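Local atomic coordinates of 5' nucleotidase family protein (PDB entry 4Q7F), a protein that belongs to the 5'-nucleotidase family, pairing a metal-binding calcineurin-like phosphoesterase domain with a C-terminal 5'-nucleotidase domain. Residues T38-Y43 and Q312-L317; P193-K196 and I201-V204; F210-D213 and T218-E221. All coordinates share one frame; numbering follows the deposited sequence.

Interaction 1 (T38-Y43 and Q312-L317)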
loop_
_atom_site.group_PDB
_atom_site.type_symbol
_atom_site.label_atom_id
_atom_site.label_comp_id
_atom_site.label_asym_id
_atom_site.label_seq_id
_atom_site.Cartn_x
_atom_site.Cartn_y
_atom_site.Cartn_z
ATOM N N THR A 38 3.210 16.784 5.164
ATOM C CA THR A 38 3.333 16.923 6.610
ATOM C C THR A 38 3.122 18.396 7.018
ATOM O O THR A 38 2.663 18.679 8.118
ATOM C CB THR A 38 4.655 16.347 7.145
ATOM O OG1 THR A 38 5.744 16.877 6.416
ATOM C CG2 THR A 38 4.675 14.842 6.972
ATOM N N SER A 39 3.410 19.325 6.110
ATOM C CA SER A 39 3.150 20.754 6.358
ATOM C C SER A 39 2.919 21.435 5.007
ATOM O O SER A 39 3.390 20.963 3.988
ATOM C CB SER A 39 4.281 21.430 7.166
ATOM O OG SER A 39 5.521 21.456 6.467
ATOM N N ARG A 40 2.175 22.534 5.026
ATOM C CA ARG A 40 1.788 23.261 3.815
ATOM C C ARG A 40 2.876 23.605 2.824
ATOM O O ARG A 40 2.704 23.386 1.621
ATOM C CB ARG A 40 1.069 24.552 4.204
ATOM C CG ARG A 40 0.622 25.380 3.012
ATOM C CD ARG A 40 -0.097 26.647 3.421
ATOM N NE ARG A 40 -0.610 27.295 2.222
ATOM C CZ ARG A 40 -1.862 27.205 1.763
ATOM N NH1 ARG A 40 -2.178 27.828 0.639
ATOM N NH2 ARG A 40 -2.806 26.518 2.413
ATOM N N ASN A 41 3.994 24.141 3.317
ATOM C CA ASN A 41 5.079 24.615 2.447
ATOM C C ASN A 41 6.186 23.573 2.213
ATOM O O ASN A 41 7.191 23.852 1.553
ATOM C CB ASN A 41 5.645 25.908 3.045
ATOM C CG ASN A 41 4.567 26.977 3.257
ATOM O OD1 ASN A 41 3.899 27.394 2.317
ATOM N ND2 ASN A 41 4.412 27.427 4.492
ATOM N N GLN A 42 5.971 22.369 2.728
ATOM C CA GLN A 42 6.922 21.264 2.615
ATOM C C GLN A 42 7.321 21.115 1.155
ATOM O O GLN A 42 6.492 21.275 0.249
ATOM C CB GLN A 42 6.277 19.966 3.149
ATOM C CG GLN A 42 7.162 19.045 4.005
ATOM C CD GLN A 42 7.929 17.957 3.276
ATOM O OE1 GLN A 42 7.434 17.320 2.328
ATOM N NE2 GLN A 42 9.123 17.672 3.778
ATOM N N TYR A 43 8.609 20.864 0.935
ATOM C CA TYR A 43 9.160 20.655 -0.395
ATOM C C TYR A 43 10.234 19.612 -0.183
ATOM O O TYR A 43 11.036 19.747 0.735
ATOM C CB TYR A 43 9.770 21.929 -0.958
ATOM C CG TYR A 43 10.046 21.856 -2.435
ATOM C CD1 TYR A 43 11.075 21.062 -2.942
ATOM C CD2 TYR A 43 9.276 22.598 -3.335
ATOM C CE1 TYR A 43 11.311 20.998 -4.314
ATOM C CE2 TYR A 43 9.512 22.547 -4.699
ATOM C CZ TYR A 43 10.515 21.743 -5.185
ATOM O OH TYR A 43 10.738 21.719 -6.543
ATOM N N GLN A 312 -5.034 24.964 -3.920
ATOM C CA GLN A 312 -6.395 24.527 -3.592
ATOM C C GLN A 312 -6.319 23.332 -2.653
ATOM O O GLN A 312 -7.050 23.246 -1.667
ATOM C CB GLN A 312 -7.148 24.135 -4.852
ATOM C CG GLN A 312 -7.580 25.326 -5.706
ATOM C CD GLN A 312 -8.133 24.893 -7.045
ATOM O OE1 GLN A 312 -7.632 23.944 -7.662
ATOM N NE2 GLN A 312 -9.143 25.607 -7.528
ATOM N N LEU A 313 -5.412 22.423 -2.967
ATOM C CA LEU A 313 -5.220 21.237 -2.168
ATOM C C LEU A 313 -4.776 21.614 -0.758
ATOM O O LEU A 313 -5.370 21.164 0.223
ATOM C CB LEU A 313 -4.189 20.323 -2.842
ATOM C CG LEU A 313 -3.759 19.098 -2.033
ATOM C CD1 LEU A 313 -4.958 18.288 -1.563
ATOM C CD2 LEU A 313 -2.826 18.248 -2.894
ATOM N N GLU A 314 -3.748 22.454 -0.648
ATOM C CA GLU A 314 -3.269 22.878 0.685
ATOM C C GLU A 314 -4.368 23.625 1.443
ATOM O O GLU A 314 -4.561 23.429 2.649
ATOM C CB GLU A 314 -2.006 23.735 0.564
ATOM C CG GLU A 314 -0.804 23.009 -0.052
ATOM C CD GLU A 314 -0.282 21.852 0.766
ATOM O OE1 GLU A 314 -0.668 21.669 1.975
ATOM O OE2 GLU A 314 0.557 21.113 0.191
ATOM N N ASP A 315 -5.100 24.489 0.740
ATOM C CA ASP A 315 -6.190 25.224 1.383
ATOM C C ASP A 315 -7.197 24.242 2.023
ATOM O O ASP A 315 -7.596 24.412 3.168
ATOM C CB ASP A 315 -6.878 26.163 0.397
ATOM C CG ASP A 315 -6.005 27.369 0.012
ATOM O OD1 ASP A 315 -4.903 27.575 0.588
ATOM O OD2 ASP A 315 -6.421 28.129 -0.873
ATOM N N TRP A 316 -7.571 23.199 1.282
ATOM C CA TRP A 316 -8.497 22.196 1.779
ATOM C C TRP A 316 -7.895 21.472 2.970
ATOM O O TRP A 316 -8.569 21.255 3.968
ATOM C CB TRP A 316 -8.845 21.211 0.660
ATOM C CG TRP A 316 -9.844 20.203 1.015
ATOM C CD1 TRP A 316 -11.193 20.395 1.150
ATOM C CD2 TRP A 316 -9.615 18.799 1.203
ATOM N NE1 TRP A 316 -11.808 19.200 1.435
ATOM C CE2 TRP A 316 -10.864 18.208 1.478
ATOM C CE3 TRP A 316 -8.474 17.992 1.170
ATOM C CZ2 TRP A 316 -11.002 16.843 1.729
ATOM C CZ3 TRP A 316 -8.606 16.645 1.410
ATOM C CH2 TRP A 316 -9.859 16.074 1.678
ATOM N N LEU A 317 -6.610 21.124 2.869
ATOM C CA LEU A 317 -5.934 20.450 3.959
ATOM C C LEU A 317 -5.872 21.293 5.230
ATOM O O LEU A 317 -5.839 20.751 6.333
ATOM C CB LEU A 317 -4.539 20.011 3.519
ATOM C CG LEU A 317 -4.579 18.847 2.527
ATOM C CD1 LEU A 317 -3.191 18.563 2.009
ATOM C CD2 LEU A 317 -5.170 17.593 3.178
HETATM O O HOH W 1 2.506 19.819 1.556
#

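Interaction 2 (P193-K196 and I201-V204)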
loop_
_atom_site.group_PDB
_atom_site.type_symbol
_atom_site.label_atom_id
_atom_site.label_comp_id
_atom_site.label_asym_id
_atom_site.label_seq_id
_atom_site.Cartn_x
_atom_site.Cartn_y
_atom_site.Cartn_z
ATOM N N PRO A 193 5.684 -19.655 -23.122
ATOM C CA PRO A 193 5.891 -20.322 -24.400
ATOM C C PRO A 193 5.463 -19.467 -25.593
ATOM O O PRO A 193 6.207 -19.343 -26.541
ATOM C CB PRO A 193 5.018 -21.573 -24.289
ATOM C CG PRO A 193 4.952 -21.860 -22.828
ATOM C CD PRO A 193 4.976 -20.515 -22.153
ATOM N N GLU A 194 4.272 -18.886 -25.527
ATOM C CA GLU A 194 3.754 -18.060 -26.611
ATOM C C GLU A 194 4.557 -16.778 -26.790
ATOM O O GLU A 194 4.771 -16.324 -27.911
ATOM C CB GLU A 194 2.301 -17.688 -26.349
ATOM C CG GLU A 194 1.694 -16.851 -27.465
ATOM C CD GLU A 194 0.258 -16.466 -27.201
ATOM O OE1 GLU A 194 -0.117 -16.307 -26.013
ATOM O OE2 GLU A 194 -0.489 -16.310 -28.196
HETATM N N MSE A 195 4.964 -16.184 -25.675
HETATM C CA MSE A 195 5.750 -14.965 -25.709
HETATM C C MSE A 195 7.063 -15.235 -26.397
HETATM O O MSE A 195 7.461 -14.481 -27.280
HETATM C CB MSE A 195 5.935 -14.413 -24.302
HETATM C CG MSE A 195 4.620 -13.769 -23.875
HETATM SE SE MSE A 195 4.740 -12.892 -22.114
HETATM C CE MSE A 195 6.135 -13.943 -21.220
ATOM N N LYS A 196 7.730 -16.326 -26.031
ATOM C CA LYS A 196 8.999 -16.669 -26.660
ATOM C C LYS A 196 8.853 -16.964 -28.163
ATOM O O LYS A 196 9.810 -16.815 -28.898
ATOM C CB LYS A 196 9.652 -17.847 -25.959
ATOM C CG LYS A 196 10.063 -17.574 -24.526
ATOM C CD LYS A 196 10.612 -18.832 -23.870
ATOM C CE LYS A 196 11.898 -19.307 -24.541
ATOM N NZ LYS A 196 12.406 -20.580 -23.969
ATOM N N ILE A 201 12.887 -10.515 -26.681
ATOM C CA ILE A 201 13.080 -9.933 -25.355
ATOM C C ILE A 201 11.767 -9.936 -24.588
ATOM O O ILE A 201 10.724 -9.520 -25.114
ATOM C CB ILE A 201 13.606 -8.487 -25.444
ATOM C CG1 ILE A 201 14.948 -8.455 -26.181
ATOM C CG2 ILE A 201 13.739 -7.872 -24.048
ATOM C CD1 ILE A 201 16.069 -9.183 -25.465
ATOM N N ILE A 202 11.832 -10.387 -23.338
ATOM C CA ILE A 202 10.660 -10.473 -22.472
ATOM C C ILE A 202 10.808 -9.601 -21.232
ATOM O O ILE A 202 11.815 -9.664 -20.527
ATOM C CB ILE A 202 10.394 -11.929 -22.070
ATOM C CG1 ILE A 202 9.967 -12.704 -23.329
ATOM C CG2 ILE A 202 9.317 -11.998 -20.990
ATOM C CD1 ILE A 202 10.013 -14.200 -23.197
ATOM N N VAL A 203 9.776 -8.800 -20.994
ATOM C CA VAL A 203 9.711 -7.882 -19.882
ATOM C C VAL A 203 8.465 -8.198 -19.087
ATOM O O VAL A 203 7.357 -8.181 -19.620
ATOM C CB VAL A 203 9.600 -6.418 -20.374
ATOM C CG1 VAL A 203 9.489 -5.437 -19.207
ATOM C CG2 VAL A 203 10.779 -6.060 -21.263
ATOM N N VAL A 204 8.657 -8.529 -17.816
ATOM C CA VAL A 204 7.563 -8.792 -16.919
ATOM C C VAL A 204 7.376 -7.587 -16.002
ATOM O O VAL A 204 8.334 -7.170 -15.324
ATOM C CB VAL A 204 7.842 -10.018 -16.024
ATOM C CG1 VAL A 204 6.711 -10.184 -15.026
ATOM C CG2 VAL A 204 8.009 -11.277 -16.863
#

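Interaction 3 (F210-D213 and T218-E221)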
loop_
_atom_site.group_PDB
_atom_site.type_symbol
_atom_site.label_atom_id
_atom_site.label_comp_id
_atom_site.label_asym_id
_atom_site.label_seq_id
_atom_site.Cartn_x
_atom_site.Cartn_y
_atom_site.Cartn_z
ATOM N N PHE A 210 9.040 -9.805 -3.749
ATOM C CA PHE A 210 9.785 -11.017 -3.486
ATOM C C PHE A 210 9.511 -11.566 -2.102
ATOM O O PHE A 210 9.619 -10.853 -1.098
ATOM C CB PHE A 210 11.278 -10.759 -3.685
ATOM C CG PHE A 210 11.591 -10.186 -5.031
ATOM C CD1 PHE A 210 11.454 -10.969 -6.167
ATOM C CD2 PHE A 210 11.940 -8.857 -5.174
ATOM C CE1 PHE A 210 11.699 -10.442 -7.424
ATOM C CE2 PHE A 210 12.190 -8.319 -6.439
ATOM C CZ PHE A 210 12.064 -9.114 -7.562
ATOM N N GLU A 211 9.164 -12.850 -2.093
ATOM C CA GLU A 211 8.817 -13.594 -0.887
ATOM C C GLU A 211 10.032 -14.311 -0.281
ATOM O O GLU A 211 9.967 -14.825 0.850
ATOM C CB GLU A 211 7.692 -14.584 -1.197
ATOM C CG GLU A 211 8.053 -15.816 -2.036
ATOM C CD GLU A 211 8.280 -15.562 -3.517
ATOM O OE1 GLU A 211 8.513 -14.405 -3.922
ATOM O OE2 GLU A 211 8.240 -16.554 -4.284
ATOM N N LYS A 212 11.121 -14.357 -1.048
ATOM C CA LYS A 212 12.396 -14.934 -0.606
ATOM C C LYS A 212 13.507 -13.974 -0.995
ATOM O O LYS A 212 13.354 -13.190 -1.936
ATOM C CB LYS A 212 12.647 -16.287 -1.255
ATOM C CG LYS A 212 11.746 -17.391 -0.749
ATOM C CD LYS A 212 11.961 -18.670 -1.536
ATOM C CE LYS A 212 11.073 -19.782 -1.025
ATOM N NZ LYS A 212 11.278 -21.022 -1.816
ATOM N N ASP A 213 14.614 -14.027 -0.254
ATOM C CA ASP A 213 15.782 -13.183 -0.525
ATOM C C ASP A 213 16.358 -13.609 -1.869
ATOM O O ASP A 213 16.599 -14.789 -2.082
ATOM C CB ASP A 213 16.823 -13.370 0.582
ATOM C CG ASP A 213 18.115 -12.636 0.300
ATOM O OD1 ASP A 213 18.090 -11.402 0.137
ATOM O OD2 ASP A 213 19.166 -13.301 0.259
ATOM N N THR A 218 16.228 -17.672 0.849
ATOM C CA THR A 218 15.628 -17.862 2.168
ATOM C C THR A 218 14.317 -17.081 2.297
ATOM O O THR A 218 14.270 -15.890 1.973
ATOM C CB THR A 218 16.587 -17.391 3.285
ATOM O OG1 THR A 218 17.832 -18.085 3.167
ATOM C CG2 THR A 218 16.001 -17.660 4.685
ATOM N N PRO A 219 13.248 -17.744 2.774
ATOM C CA PRO A 219 11.999 -17.006 2.940
ATOM C C PRO A 219 12.209 -15.762 3.806
ATOM O O PRO A 219 12.952 -15.806 4.793
ATOM C CB PRO A 219 11.076 -18.016 3.632
ATOM C CG PRO A 219 11.634 -19.351 3.279
ATOM C CD PRO A 219 13.117 -19.156 3.183
ATOM N N THR A 220 11.610 -14.649 3.383
ATOM C CA THR A 220 11.689 -13.380 4.105
ATOM C C THR A 220 10.296 -12.960 4.625
ATOM O O THR A 220 10.141 -11.909 5.226
ATOM C CB THR A 220 12.288 -12.261 3.209
ATOM O OG1 THR A 220 11.535 -12.152 2.005
ATOM C CG2 THR A 220 13.743 -12.567 2.844
ATOM N N GLU A 221 9.290 -13.785 4.366
ATOM C CA GLU A 221 7.928 -13.557 4.842
ATOM C C GLU A 221 7.257 -14.919 4.744
ATOM O O GLU A 221 7.819 -15.824 4.123
ATOM C CB GLU A 221 7.201 -12.516 3.981
ATOM C CG GLU A 221 6.924 -12.951 2.541
ATOM C CD GLU A 221 6.428 -11.811 1.644
ATOM O OE1 GLU A 221 5.522 -12.031 0.825
ATOM O OE2 GLU A 221 6.930 -10.679 1.767
HETATM O O HOH W 2 12.624 -10.842 -0.237
#

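Interaction 1 (T38-Y43 and Q312-L317)
Asp315 OD1 takes two N-H groups from the end of the Arg40 guanidinium, NH1 at 2.7 Å and NH2 at 3.0 Å, in a salt bridge that puts both nitrogens on one oxygen. The NH1 bond runs nearly down the carboxylate C-O axis, with an angle of 149° at the hydrogen, whereas NH2 uses the anti lone pair. Guanidinium and carboxylate are nearly coplanar, 22° apart. Arg40 reaches the helix because its chain is extended as far as NE, with CG anti to the backbone N (chi1 -180°). Glu314 lies under the outstretched arginine: its CB sits 3.4 Å from Arg40 NH2, over one face of the guanidinium but toward the rim, while its own carboxylate folds back toward the Arg40 backbone. There the acid is held by others, OE1 by Arg378 and OE2 by Arg310. A water also bridges to the loop, donating to Glu314 OE2 at 2.7 Å and to Ser39 O at 2.8 Å. That carbonyl closes the type I beta turn from Ser39 to Gln42 as well, accepting from Gln42 N. Arg40 NH2 has a second acidic partner in Asp318, and Asp315 OD2 pairs with Lys311, so the charges form a network. The whole is an end-on arginine-carboxylate salt bridge within a charged cluster, joining a type I turn of the phosphoesterase domain to the C-terminal part of helix 304-317.

Interaction 2 (P193-K196 and I201-V204)
Helix 184-198 covers one face of the six-stranded mixed sheet as the helix of a beta-alpha-beta crossover from strand 155-163 to its parallel neighbour 201-207. From 201-204, Ile202 carries the contact with 193-196, and its two branches find different partners. The CG2 methyl lies 3.7 Å from CE of Met195, a selenomethionine in the model, while the CD1 methyl at the end of the other branch comes 3.6 Å from CG of Lys196. Ile202 can serve both because CG2 stands anti to its backbone N and CG1 beside it (chi1 -67°), which spreads the branches apart along the helix surface. The Met195 side chain runs out from the helix extended from CA to SE and then bends at its last torsion (chi3 -28°), bringing the terminal methyl round to the isoleucine; the two side chains cross at about a right angle. Lys196 contributes only its aliphatic root. Its chain bends farther out and carries NZ away from the strand to a salt bridge with Asp239, so an exposed lysine lends methylene cover to a buried isoleucine. No hydrogen bond links the two segments. The Ile202 backbone bonds to Asp241, whose OD2 takes its N-H, and to Ile242 of the neighbouring strand 242-244, while Leu188, Leu192 and Ile160 extend the apolar layer around Ile202 and Met195. This is the helix-on-sheet layer of an alpha/beta fold, here in the calcineurin-like phosphoesterase domain.

Interaction 3 (F210-D213 and T218-E221)
Glu211 O receives the backbone N-H of Thr220 at 3.0 Å, in an almost straight bond (177° at the hydrogen), with the donor tilted out of the carbonyl plane. Its counterpart two residues along runs the other way: Asp213 N donates a hydrogen bond to Thr218 O (2.9 Å). These two bonds flank Lys212 and Pro219, whose backbones form a single beta bridge. Thr218 O gains a further CA-H...O contact from Lys212 CA at 3.3 Å. Thr220 OG1, set between its own backbone N and carbonyl carbon (chi1 55°), faces the other segment and lies 2.8 Å from a water oxygen, to which it is hydrogen-bonded. This water donates to Phe210 O at 3.1 Å, and more weakly to Lys212 O, so carbonyls that the bridge does not use are tied in as well. Thr220 CG2 packs against Asp213 CB, and Lys212 CG lies 3.7 Å from Pro219 CA. The acids turn to other partners: both Glu211 oxygens accept backbone N-H groups, OE1 from Tyr230 and OE2 from Ala231; Glu221 OE1 bonds Asn227; Asp213 OD2 bonds Ser216. The loop thus leaves strand 201-207, doubles back on itself and is held by Glu211 to the start of helix 229-236, while the Phe210 ring packs on Leu233 of that helix and on Val261 and Gln263 of strand 259-264.

In the fold
Interaction 2 is the buried, wholly apolar contact of the three, whereas interactions 1 and 3 are partly buried and polar. Their polarity differs: charged side chains and a water join loop to helix in interaction 1, while backbone amides and carbonyls do most of the work in interaction 3. Strand 201-207 connects the last two, since 201-204 opens it and 210-213 follows its end; even so, their nearest atoms are about 9 Å apart. Interaction 1 lies across the chain's centre from interaction 3, about 38 Å between centres, and joins residues far apart in sequence, whereas the other two close short local turns. In interaction 3 the Glu221 side chain lies about 8 Å from the bound 3D1.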